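Periplasmic solute binding protein (Candidatus liberibacter, PDB 4CL2) probably captures zinc or manganese ions in the periplasm and hands them to a membrane transporter. Local coordinates at residues A[9-14]-A[106-111]; A[29-34]-A[39-44]; A[58-63]-A[115-120]; A[254-257]-A[261-264]. One frame throughout, in Å; residues are numbered along the deposited sequence.

Contact 1. Residues A[9-14]-A[106-111]; sequences SSFSII and HAWMSL. With MN (manganese (II) ion), chain L.
Phe11 and Ile13 both press on one face of the Trp108 indole, joining the start of helix 12-22 to the loop that carries a metal ligand. The setting is the metal-binding cleft of a two-lobed cluster 9 solute-binding protein. His106 comes first in the loop: its NE2 binds manganese at 2.4 Å, with Glu172 and Asp247 completing the protein ligands, while ND1 is hydrogen-bonded to Asn104 OD1, which helps fix the rotation of the imidazole. A type I turn from His106 to Met109 places His106 CA behind the indole, on the face opposite Phe11 and Ile13. Trp108 has CG between its backbone N and carbonyl carbon (chi1 62°), which swings the indole out toward helix 12-22. Phe11 points its edge at the six-membered ring, with centroids 5.0 Å apart and planes at 57°; its CZ lies 3.6 Å from Trp108 CZ3. Over the five-membered ring sits Ile13 CD1, 3.6 Å from its centroid and 3.3 Å from Trp108 NE1. A broad, flat indole suits this place because it offers separate rings to two neighbours, while NE1 still reaches Val246 O. Farther along, Ser110 caps helix 111-128: its OG bonds to Asn113 N and Asp181 OD2.

Contact 2. Residues A[29-34]-A[39-44]; sequences TTLVEA and HSYQVT. With SO4 (sulfate ion), chain B; SO4 (sulfate ion), chain D.
Val32 CG2 sits over one face of the Tyr41 ring, 4.0 Å from its centroid and closest to CG and CD2, a CH-pi contact between the chain leaving strand 27-30 and the loop leading to helix 45-53. This is the tightly packed part. With CG anti to its backbone N (chi1 179°), Leu31 brings CG to 4.1 Å from Tyr41 CE2, and its CD2 just meets Val43 CG2 at 4.4 Å. Branched aliphatic residues suit the position: Val32 packs over the ring and Leu31 beside CE2. The other side is wet and loose. A water accepts from Glu33 N at 2.9 Å and donates to Tyr41 OH at 2.9 Å; sulfates, probably from the crystallisation liquor, bind Thr30 N and Thr44 OG1. The same loop begins with His39, a metal ligand in other structures of this protein, whose NE2 here stands 10.5 Å from the manganese ion, consistent with a site not fully assembled. Tyrosine thus works at two ends: its ring is held by apolar packing, and its hydroxyl, which also bonds to Asp47 OD2, joins helix 45-53 through water to the backbone of Glu33. Because the water donates, the hydroxyl probably gives its own proton to Asp47.

Contact 3. Residues A[58-63]-A[115-120]; sequences LCNGLH and MIYIEN
Asn60 and Tyr117 carry the closest backbone approach, with CA atoms 8.9 Å apart, so the strand end and the helix meet through side chains alone. Residues 58-63 leave the C-terminal end of strand 56-59 and turn into a loop, where Gly61 takes a positive phi that glycine accommodates easily; residues 115-120 are regular helix within 111-128. Asn60 sets CG anti to its backbone N (chi1 -163°), carrying the amide toward the helix. Tyr117 is long enough to span the remaining gap, and its OH donates to Asn60 OD1 at 2.7 Å. The oxygen lies at the edge of the phenol, near the ring plane, although amide and ring planes are turned 40° apart. Seen from the amide, the donor arrives at a C=O...O angle of 134°, tilted modestly from the carbonyl plane. The other end of the amide is also held: ND2 donates to Gly61 O at 3.0 Å, from above that carbonyl's plane, and to Pro105 O. Trp108 packs against both Asn60 and Tyr117, placing the pair behind the metal-binding loop. Since OD1 receives the hydroxyl proton while ND2 serves two carbonyls, the orientation of the amide is settled chemically. Asparagine suits this buried site because one small group supplies both an acceptor and donors, tying the strand end to the helix and to the chain just before His106.

Contact 4. Residues A[254-257]-A[261-264]; sequences GPAP and DLLR. With SO4 (sulfate ion), chain E.
A carboxylate oxygen resting against a proline ring is the odd feature here: Asp261 OD2 lies 3.4 Å from Pro257 CG and 3.5 Å from Pro257 CD, and no hydrogen bond crosses between the two segments. The motif is a proline-rich loop running into the first turn of helix 259-274, the last in the chain, where Asp261 N bonds to Thr258 OG1. Asp261 therefore occupies the first turn, where its negative charge would probably interact well with the helix dipole. Its CG stands anti to the carbonyl carbon (chi1 -67°), which turns the carboxylate back over the incoming loop. Proline suits the position before the helix because its rigid ring limits how the chain can enter it. Between the two prolines, Ala256 lies close alongside the helix backbone: its CB is 3.6 Å from Leu262 CA and 3.9 Å from Leu262 CB. Alanine suits the place because its single methyl can lie directly against the helix backbone. On the outer side, Asp261 OD1 forms a salt bridge with Arg264 NH2 at 3.1 Å, one turn on, but the oxygen lies well out of the guanidinium plane, so the attraction is of charges alone. The other terminal nitrogen has a true hydrogen bond: the chain bends at chi3, and Arg264 NH1 donates to sulfate O2 at 2.9 Å, close to the guanidinium plane.

In the fold
From the N terminus, residues 9-14 open contact 1, which closes at 106-111. Within that excursion contact 2 opens and closes, a short loop between strand 27-30 and helix 45-53. Contact 3 opens at 58-63, before contact 1 has closed, and ends at 115-120, so the two cross. Contact 4 follows in series, closing the short turn from the loop after strand 239-244 into helix 259-274. Contact 1 is the hub: Ser9 pairs with Thr29 and Leu31 of contact 2, Ser10 with Leu58 of contact 3, and Met109 packs on Leu262 of contact 4. Together they tie the four-stranded parallel sheet to helix 111-128, the metal-binding loop and helix 259-274; contacts 2, 3 and 4 do not touch.

Contact 1. Residues A[9-14]-A[106-111]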
loop_
_atom_site.group_PDB
_atom_site.type_symbol
_atom_site.label_atom_id
_atom_site.label_comp_id
_atom_site.label_asym_id
_atom_site.label_seq_id
_atom_site.Cartn_x
_atom_site.Cartn_y
_atom_site.Cartn_z
ATOM N N SER A 9 -10.874 8.802 4.692
ATOM C CA SER A 9 -9.970 7.655 4.423
ATOM C C SER A 9 -8.944 7.538 5.576
ATOM O O SER A 9 -8.528 8.528 6.177
ATOM C CB SER A 9 -9.253 7.843 3.082
ATOM O OG SER A 9 -10.140 7.894 1.971
ATOM N N SER A 10 -8.580 6.310 5.915
ATOM C CA SER A 10 -7.688 6.075 7.041
ATOM C C SER A 10 -6.272 6.635 6.769
ATOM O O SER A 10 -5.628 7.070 7.716
ATOM C CB SER A 10 -7.663 4.617 7.438
ATOM O OG SER A 10 -7.113 3.812 6.389
ATOM N N PHE A 11 -5.779 6.505 5.563
ATOM C CA PHE A 11 -4.442 7.008 5.253
ATOM C C PHE A 11 -4.298 7.409 3.811
ATOM O O PHE A 11 -5.231 7.319 2.987
ATOM C CB PHE A 11 -3.347 5.991 5.713
ATOM C CG PHE A 11 -3.078 4.844 4.730
ATOM C CD1 PHE A 11 -4.032 3.890 4.412
ATOM C CD2 PHE A 11 -1.816 4.729 4.166
ATOM C CE1 PHE A 11 -3.737 2.826 3.557
ATOM C CE2 PHE A 11 -1.516 3.674 3.294
ATOM C CZ PHE A 11 -2.476 2.720 3.003
ATOM N N SER A 12 -3.144 8.019 3.511
ATOM C CA SER A 12 -2.995 8.806 2.281
ATOM C C SER A 12 -3.294 8.038 1.025
ATOM O O SER A 12 -3.877 8.576 0.084
ATOM C CB SER A 12 -1.561 9.397 2.192
ATOM O OG SER A 12 -0.530 8.398 2.325
ATOM N N ILE A 13 -2.901 6.781 0.964
ATOM C CA ILE A 13 -3.101 6.020 -0.254
ATOM C C ILE A 13 -4.588 5.866 -0.545
ATOM O O ILE A 13 -5.028 6.076 -1.685
ATOM C CB ILE A 13 -2.416 4.682 -0.202
ATOM C CG1 ILE A 13 -0.877 4.947 -0.176
ATOM C CG2 ILE A 13 -2.899 3.758 -1.335
ATOM C CD1 ILE A 13 -0.080 3.639 -0.207
ATOM N N ILE A 14 -5.364 5.516 0.459
ATOM C CA ILE A 14 -6.817 5.398 0.251
ATOM C C ILE A 14 -7.494 6.720 -0.054
ATOM O O ILE A 14 -8.349 6.819 -0.940
ATOM C CB ILE A 14 -7.469 4.659 1.448
ATOM C CG1 ILE A 14 -6.914 3.225 1.541
ATOM C CG2 ILE A 14 -8.986 4.662 1.371
ATOM C CD1 ILE A 14 -7.425 2.449 2.756
ATOM N N HIS A 106 -0.224 -4.851 3.383
ATOM C CA HIS A 106 0.252 -4.097 2.229
ATOM C C HIS A 106 -0.389 -4.554 0.897
ATOM O O HIS A 106 0.295 -4.647 -0.119
ATOM C CB HIS A 106 1.743 -4.210 2.073
ATOM C CG HIS A 106 2.493 -3.674 3.258
ATOM N ND1 HIS A 106 2.926 -4.493 4.287
ATOM C CD2 HIS A 106 2.984 -2.434 3.519
ATOM C CE1 HIS A 106 3.607 -3.762 5.172
ATOM N NE2 HIS A 106 3.651 -2.517 4.726
ATOM N N ALA A 107 -1.678 -4.739 0.926
ATOM C CA ALA A 107 -2.411 -5.321 -0.239
ATOM C C ALA A 107 -2.444 -4.363 -1.414
ATOM O O ALA A 107 -2.623 -4.825 -2.577
ATOM C CB ALA A 107 -3.843 -5.663 0.193
ATOM N N TRP A 108 -2.253 -3.068 -1.185
ATOM C CA TRP A 108 -2.248 -2.085 -2.261
ATOM C C TRP A 108 -1.080 -2.141 -3.251
ATOM O O TRP A 108 -1.172 -1.528 -4.297
ATOM C CB TRP A 108 -2.374 -0.637 -1.721
ATOM C CG TRP A 108 -1.227 -0.244 -0.835
ATOM C CD1 TRP A 108 -0.007 0.228 -1.255
ATOM C CD2 TRP A 108 -1.132 -0.400 0.577
ATOM N NE1 TRP A 108 0.825 0.430 -0.162
ATOM C CE2 TRP A 108 0.164 0.027 0.965
ATOM C CE3 TRP A 108 -2.021 -0.846 1.570
ATOM C CZ2 TRP A 108 0.568 0.065 2.290
ATOM C CZ3 TRP A 108 -1.637 -0.816 2.884
ATOM C CH2 TRP A 108 -0.332 -0.367 3.264
ATOM N N MET A 109 -0.046 -2.901 -2.889
ATOM C CA MET A 109 1.156 -3.032 -3.735
ATOM C C MET A 109 0.939 -4.193 -4.718
ATOM O O MET A 109 1.460 -5.278 -4.553
ATOM C CB MET A 109 2.423 -3.243 -2.926
ATOM C CG MET A 109 2.776 -2.097 -2.020
ATOM S SD MET A 109 3.041 -0.530 -2.829
ATOM C CE MET A 109 4.381 -0.891 -3.978
ATOM N N SER A 110 0.031 -3.981 -5.658
ATOM C CA SER A 110 -0.425 -5.020 -6.554
ATOM C C SER A 110 -1.332 -4.363 -7.588
ATOM O O SER A 110 -2.190 -3.533 -7.276
ATOM C CB SER A 110 -1.189 -6.129 -5.807
ATOM O OG SER A 110 -2.132 -6.858 -6.580
ATOM N N LEU A 111 -1.172 -4.800 -8.816
ATOM C CA LEU A 111 -1.977 -4.278 -9.934
ATOM C C LEU A 111 -3.389 -4.850 -9.810
ATOM O O LEU A 111 -4.370 -4.124 -9.919
ATOM C CB LEU A 111 -1.310 -4.627 -11.302
ATOM C CG LEU A 111 -2.187 -4.272 -12.546
ATOM C CD1 LEU A 111 -2.469 -2.810 -12.514
ATOM C CD2 LEU A 111 -1.319 -4.664 -13.750
HETATM MN MN MN L . 4.087 -0.834 6.387
#

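Contact 2. Residues A[29-34]-A[39-44]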
loop_
_atom_site.group_PDB
_atom_site.type_symbol
_atom_site.label_atom_id
_atom_site.label_comp_id
_atom_site.label_asym_id
_atom_site.label_seq_id
_atom_site.Cartn_x
_atom_site.Cartn_y
_atom_site.Cartn_z
ATOM N N THR A 29 -11.383 13.414 2.938
ATOM C CA THR A 29 -10.440 13.717 4.026
ATOM C C THR A 29 -9.603 12.471 4.287
ATOM O O THR A 29 -9.958 11.325 3.836
ATOM C CB THR A 29 -11.186 14.160 5.262
ATOM O OG1 THR A 29 -12.189 13.183 5.605
ATOM C CG2 THR A 29 -11.810 15.537 5.040
ATOM N N THR A 30 -8.512 12.690 5.018
ATOM C CA THR A 30 -7.560 11.637 5.377
ATOM C C THR A 30 -7.174 11.744 6.827
ATOM O O THR A 30 -6.903 12.857 7.324
ATOM C CB THR A 30 -6.282 11.778 4.480
ATOM O OG1 THR A 30 -6.653 11.687 3.097
ATOM C CG2 THR A 30 -5.270 10.712 4.827
ATOM N N LEU A 31 -7.114 10.619 7.526
ATOM C CA LEU A 31 -6.711 10.640 8.921
ATOM C C LEU A 31 -5.181 10.653 9.055
ATOM O O LEU A 31 -4.645 11.602 9.581
ATOM C CB LEU A 31 -7.283 9.444 9.680
ATOM C CG LEU A 31 -6.944 9.282 11.147
ATOM C CD1 LEU A 31 -7.538 10.434 11.945
ATOM C CD2 LEU A 31 -7.498 7.983 11.741
ATOM N N VAL A 32 -4.529 9.585 8.596
ATOM C CA VAL A 32 -3.081 9.432 8.745
ATOM C C VAL A 32 -2.522 10.022 7.463
ATOM O O VAL A 32 -2.476 9.410 6.411
ATOM C CB VAL A 32 -2.662 7.935 8.919
ATOM C CG1 VAL A 32 -1.131 7.848 9.022
ATOM C CG2 VAL A 32 -3.348 7.334 10.124
ATOM N N GLU A 33 -2.091 11.270 7.564
ATOM C CA GLU A 33 -1.673 12.012 6.408
ATOM C C GLU A 33 -0.290 11.463 6.002
ATOM O O GLU A 33 0.412 10.824 6.785
ATOM C CB GLU A 33 -1.555 13.495 6.704
ATOM C CG GLU A 33 -2.814 14.164 7.195
ATOM C CD GLU A 33 -3.734 14.653 6.129
ATOM O OE1 GLU A 33 -3.557 14.266 4.966
ATOM O OE2 GLU A 33 -4.641 15.455 6.508
ATOM N N ALA A 34 0.040 11.765 4.772
ATOM C CA ALA A 34 1.346 11.362 4.191
ATOM C C ALA A 34 2.473 11.730 5.139
ATOM O O ALA A 34 2.468 12.825 5.695
ATOM C CB ALA A 34 1.533 12.106 2.898
ATOM N N HIS A 39 0.842 2.581 12.581
ATOM C CA HIS A 39 1.126 1.905 13.802
ATOM C C HIS A 39 1.382 2.939 14.944
ATOM O O HIS A 39 2.239 3.801 14.831
ATOM C CB HIS A 39 2.308 0.910 13.678
ATOM C CG HIS A 39 2.537 0.148 14.956
ATOM N ND1 HIS A 39 1.632 -0.782 15.441
ATOM C CD2 HIS A 39 3.533 0.213 15.875
ATOM C CE1 HIS A 39 2.060 -1.255 16.596
ATOM N NE2 HIS A 39 3.212 -0.670 16.881
ATOM N N SER A 40 0.569 2.850 15.998
ATOM C CA SER A 40 0.477 3.867 17.064
ATOM C C SER A 40 0.414 5.364 16.618
ATOM O O SER A 40 0.801 6.246 17.375
ATOM C CB SER A 40 1.590 3.643 18.090
ATOM O OG SER A 40 1.645 2.279 18.482
ATOM N N TYR A 41 -0.085 5.656 15.405
ATOM C CA TYR A 41 -0.534 7.046 15.050
ATOM C C TYR A 41 -1.334 7.576 16.193
ATOM O O TYR A 41 -2.206 6.881 16.751
ATOM C CB TYR A 41 -1.402 7.056 13.731
ATOM C CG TYR A 41 -1.908 8.471 13.413
ATOM C CD1 TYR A 41 -1.056 9.418 12.895
ATOM C CD2 TYR A 41 -3.225 8.831 13.647
ATOM C CE1 TYR A 41 -1.453 10.725 12.663
ATOM C CE2 TYR A 41 -3.667 10.129 13.398
ATOM C CZ TYR A 41 -2.808 11.087 12.923
ATOM O OH TYR A 41 -3.222 12.389 12.667
ATOM N N GLN A 42 -1.038 8.802 16.634
ATOM C CA GLN A 42 -1.849 9.414 17.682
ATOM C C GLN A 42 -2.977 10.301 17.064
ATOM O O GLN A 42 -2.714 11.323 16.433
ATOM C CB GLN A 42 -0.985 10.247 18.599
ATOM C CG GLN A 42 -1.757 10.796 19.793
ATOM C CD GLN A 42 -2.466 9.690 20.555
ATOM O OE1 GLN A 42 -1.816 8.872 21.217
ATOM N NE2 GLN A 42 -3.798 9.628 20.434
ATOM N N VAL A 43 -4.201 9.821 17.198
ATOM C CA VAL A 43 -5.405 10.548 16.778
ATOM C C VAL A 43 -5.511 11.803 17.647
ATOM O O VAL A 43 -5.498 11.698 18.857
ATOM C CB VAL A 43 -6.631 9.650 16.907
ATOM C CG1 VAL A 43 -7.907 10.384 16.514
ATOM C CG2 VAL A 43 -6.459 8.401 16.029
ATOM N N THR A 44 -5.543 12.981 17.016
ATOM C CA THR A 44 -5.578 14.249 17.726
ATOM C C THR A 44 -7.037 14.734 17.893
ATOM O O THR A 44 -7.984 14.173 17.332
ATOM C CB THR A 44 -4.829 15.337 16.913
ATOM O OG1 THR A 44 -5.539 15.557 15.693
ATOM C CG2 THR A 44 -3.408 14.900 16.523
HETATM S S SO4 B . -7.572 16.412 4.580
HETATM O O1 SO4 B . -6.104 16.304 4.516
HETATM O O2 SO4 B . -8.144 17.696 5.053
HETATM O O3 SO4 B . -7.964 15.475 5.559
HETATM O O4 SO4 B . -8.118 16.200 3.236
HETATM S S SO4 D . -3.504 18.655 14.430
HETATM O O1 SO4 D . -2.093 18.395 14.055
HETATM O O2 SO4 D . -3.602 18.960 15.865
HETATM O O3 SO4 D . -4.283 17.419 14.111
HETATM O O4 SO4 D . -3.935 19.828 13.678
HETATM O O HOH W 1 -1.967 12.821 10.058
#

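Contact 3. Residues A[58-63]-A[115-120]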
loop_
_atom_site.group_PDB
_atom_site.type_symbol
_atom_site.label_atom_id
_atom_site.label_comp_id
_atom_site.label_asym_id
_atom_site.label_seq_id
_atom_site.Cartn_x
_atom_site.Cartn_y
_atom_site.Cartn_z
ATOM N N LEU A 58 -13.451 4.961 5.254
ATOM C CA LEU A 58 -12.832 3.941 4.415
ATOM C C LEU A 58 -11.492 3.497 5.036
ATOM O O LEU A 58 -10.558 4.288 5.183
ATOM C CB LEU A 58 -12.594 4.490 3.038
ATOM C CG LEU A 58 -13.793 4.991 2.250
ATOM C CD1 LEU A 58 -13.286 5.585 0.917
ATOM C CD2 LEU A 58 -14.797 3.844 2.047
ATOM N N CYS A 59 -11.456 2.242 5.450
ATOM C CA CYS A 59 -10.267 1.644 6.112
ATOM C C CYS A 59 -9.651 0.603 5.164
ATOM O O CYS A 59 -10.344 -0.029 4.374
ATOM C CB CYS A 59 -10.640 0.942 7.418
ATOM S SG CYS A 59 -10.997 2.166 8.732
ATOM N N ASN A 60 -8.364 0.358 5.365
ATOM C CA ASN A 60 -7.662 -0.728 4.717
ATOM C C ASN A 60 -8.057 -2.076 5.215
ATOM O O ASN A 60 -8.157 -3.063 4.421
ATOM C CB ASN A 60 -6.161 -0.604 4.996
ATOM C CG ASN A 60 -5.334 -1.450 4.013
ATOM O OD1 ASN A 60 -5.212 -1.096 2.840
ATOM N ND2 ASN A 60 -4.728 -2.502 4.529
ATOM N N GLY A 61 -8.285 -2.174 6.507
ATOM C CA GLY A 61 -8.354 -3.471 7.165
ATOM C C GLY A 61 -7.024 -4.155 7.111
ATOM O O GLY A 61 -5.969 -3.490 7.027
ATOM N N LEU A 62 -7.040 -5.493 7.187
ATOM C CA LEU A 62 -5.821 -6.300 7.354
ATOM C C LEU A 62 -4.971 -5.777 8.531
ATOM O O LEU A 62 -3.753 -5.689 8.454
ATOM C CB LEU A 62 -5.049 -6.377 6.041
ATOM C CG LEU A 62 -5.863 -6.875 4.853
ATOM C CD1 LEU A 62 -5.061 -6.712 3.541
ATOM C CD2 LEU A 62 -6.444 -8.287 4.949
ATOM N N HIS A 63 -5.704 -5.350 9.567
ATOM C CA HIS A 63 -5.165 -4.798 10.796
ATOM C C HIS A 63 -4.368 -3.502 10.673
ATOM O O HIS A 63 -3.703 -3.150 11.655
ATOM C CB HIS A 63 -4.320 -5.870 11.535
ATOM C CG HIS A 63 -5.128 -6.998 12.047
ATOM N ND1 HIS A 63 -4.639 -7.914 12.947
ATOM C CD2 HIS A 63 -6.419 -7.353 11.815
ATOM C CE1 HIS A 63 -5.594 -8.773 13.263
ATOM N NE2 HIS A 63 -6.686 -8.448 12.606
ATOM N N MET A 115 -7.231 -2.646 -8.594
ATOM C CA MET A 115 -8.588 -2.708 -9.189
ATOM C C MET A 115 -9.676 -3.044 -8.157
ATOM O O MET A 115 -10.794 -2.535 -8.220
ATOM C CB MET A 115 -8.682 -3.677 -10.320
ATOM C CG MET A 115 -7.565 -3.612 -11.317
ATOM S SD MET A 115 -7.676 -1.963 -12.132
ATOM C CE MET A 115 -6.050 -1.745 -12.857
ATOM N N ILE A 116 -9.333 -3.872 -7.175
ATOM C CA ILE A 116 -10.260 -4.242 -6.081
ATOM C C ILE A 116 -10.476 -3.070 -5.103
ATOM O O ILE A 116 -11.636 -2.818 -4.718
ATOM C CB ILE A 116 -9.741 -5.498 -5.343
ATOM C CG1 ILE A 116 -9.762 -6.644 -6.337
ATOM C CG2 ILE A 116 -10.602 -5.749 -4.112
ATOM C CD1 ILE A 116 -9.079 -7.895 -5.809
ATOM N N TYR A 117 -9.423 -2.364 -4.728
ATOM C CA TYR A 117 -9.537 -1.122 -3.931
ATOM C C TYR A 117 -10.507 -0.158 -4.625
ATOM O O TYR A 117 -11.455 0.362 -4.016
ATOM C CB TYR A 117 -8.206 -0.410 -3.713
ATOM C CG TYR A 117 -7.335 -0.947 -2.583
ATOM C CD1 TYR A 117 -6.734 -2.197 -2.636
ATOM C CD2 TYR A 117 -7.099 -0.182 -1.436
ATOM C CE1 TYR A 117 -5.901 -2.671 -1.613
ATOM C CE2 TYR A 117 -6.296 -0.670 -0.422
ATOM C CZ TYR A 117 -5.716 -1.888 -0.471
ATOM O OH TYR A 117 -4.894 -2.392 0.531
ATOM N N ILE A 118 -10.287 0.044 -5.890
ATOM C CA ILE A 118 -11.120 1.000 -6.672
ATOM C C ILE A 118 -12.570 0.549 -6.675
ATOM O O ILE A 118 -13.465 1.368 -6.441
ATOM C CB ILE A 118 -10.538 1.139 -8.095
ATOM C CG1 ILE A 118 -9.199 1.893 -8.026
ATOM C CG2 ILE A 118 -11.535 1.848 -9.018
ATOM C CD1 ILE A 118 -8.373 1.761 -9.275
ATOM N N GLU A 119 -12.822 -0.746 -6.963
ATOM C CA GLU A 119 -14.174 -1.292 -7.046
ATOM C C GLU A 119 -14.884 -1.158 -5.710
ATOM O O GLU A 119 -16.067 -0.776 -5.655
ATOM C CB GLU A 119 -14.158 -2.736 -7.551
ATOM C CG GLU A 119 -15.501 -3.410 -7.400
ATOM C CD GLU A 119 -16.635 -2.751 -8.158
ATOM O OE1 GLU A 119 -16.380 -1.873 -9.039
ATOM O OE2 GLU A 119 -17.802 -3.068 -7.834
ATOM N N ASN A 120 -14.194 -1.513 -4.609
ATOM C CA ASN A 120 -14.871 -1.444 -3.317
ATOM C C ASN A 120 -15.175 -0.000 -2.966
ATOM O O ASN A 120 -16.210 0.280 -2.306
ATOM C CB ASN A 120 -13.971 -2.069 -2.228
ATOM C CG ASN A 120 -14.006 -3.575 -2.293
ATOM O OD1 ASN A 120 -14.991 -4.136 -2.756
ATOM N ND2 ASN A 120 -12.951 -4.235 -1.888
#

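Contact 4. Residues A[254-257]-A[261-264]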
loop_
_atom_site.group_PDB
_atom_site.type_symbol
_atom_site.label_atom_id
_atom_site.label_comp_id
_atom_site.label_asym_id
_atom_site.label_seq_id
_atom_site.Cartn_x
_atom_site.Cartn_y
_atom_site.Cartn_z
ATOM N N GLY A 254 7.751 15.268 -3.842
ATOM C CA GLY A 254 8.511 14.019 -3.837
ATOM C C GLY A 254 8.035 13.189 -5.037
ATOM O O GLY A 254 7.202 13.614 -5.810
ATOM N N PRO A 255 8.599 11.989 -5.195
ATOM C CA PRO A 255 8.298 11.220 -6.410
ATOM C C PRO A 255 7.016 10.420 -6.432
ATOM O O PRO A 255 6.660 9.817 -7.463
ATOM C CB PRO A 255 9.505 10.306 -6.517
ATOM C CG PRO A 255 9.911 10.069 -5.107
ATOM C CD PRO A 255 9.647 11.352 -4.394
ATOM N N ALA A 256 6.297 10.377 -5.312
ATOM C CA ALA A 256 5.156 9.464 -5.173
ATOM C C ALA A 256 3.976 10.183 -4.492
ATOM O O ALA A 256 3.482 9.678 -3.477
ATOM C CB ALA A 256 5.523 8.215 -4.423
ATOM N N PRO A 257 3.529 11.315 -5.088
ATOM C CA PRO A 257 2.515 12.145 -4.393
ATOM C C PRO A 257 1.082 11.612 -4.609
ATOM O O PRO A 257 0.133 12.169 -4.062
ATOM C CB PRO A 257 2.704 13.484 -5.015
ATOM C CG PRO A 257 3.066 13.192 -6.441
ATOM C CD PRO A 257 4.079 12.050 -6.237
ATOM N N ASP A 261 1.402 7.278 -8.900
ATOM C CA ASP A 261 2.812 7.637 -8.919
ATOM C C ASP A 261 3.629 6.740 -7.990
ATOM O O ASP A 261 4.754 6.408 -8.316
ATOM C CB ASP A 261 3.035 9.051 -8.518
ATOM C CG ASP A 261 2.481 10.070 -9.537
ATOM O OD1 ASP A 261 2.260 9.749 -10.681
ATOM O OD2 ASP A 261 2.309 11.210 -9.156
ATOM N N LEU A 262 3.062 6.348 -6.880
ATOM C CA LEU A 262 3.721 5.455 -5.955
ATOM C C LEU A 262 3.951 4.100 -6.568
ATOM O O LEU A 262 5.075 3.543 -6.502
ATOM C CB LEU A 262 2.917 5.288 -4.657
ATOM C CG LEU A 262 3.494 4.339 -3.592
ATOM C CD1 LEU A 262 3.196 4.924 -2.199
ATOM C CD2 LEU A 262 2.878 2.989 -3.740
ATOM N N LEU A 263 2.917 3.488 -7.134
ATOM C CA LEU A 263 3.093 2.205 -7.802
ATOM C C LEU A 263 4.102 2.343 -8.939
ATOM O O LEU A 263 4.955 1.491 -9.137
ATOM C CB LEU A 263 1.775 1.727 -8.419
ATOM C CG LEU A 263 0.758 1.209 -7.429
ATOM C CD1 LEU A 263 -0.481 0.776 -8.197
ATOM C CD2 LEU A 263 1.264 0.046 -6.593
ATOM N N ARG A 264 3.938 3.377 -9.761
ATOM C CA ARG A 264 4.791 3.564 -10.913
ATOM C C ARG A 264 6.274 3.745 -10.491
ATOM O O ARG A 264 7.179 3.130 -11.057
ATOM C CB ARG A 264 4.333 4.740 -11.745
ATOM C CG ARG A 264 5.126 4.914 -13.018
ATOM C CD ARG A 264 4.541 6.055 -13.865
ATOM N NE ARG A 264 4.672 7.304 -13.180
ATOM C CZ ARG A 264 4.238 8.476 -13.626
ATOM N NH1 ARG A 264 3.537 8.563 -14.757
ATOM N NH2 ARG A 264 4.491 9.567 -12.895
HETATM S S SO4 E . 2.997 6.581 -18.049
HETATM O O1 SO4 E . 4.145 5.707 -18.304
HETATM O O2 SO4 E . 2.654 6.463 -16.630
HETATM O O3 SO4 E . 1.879 6.128 -18.907
HETATM O O4 SO4 E . 3.276 7.981 -18.370
#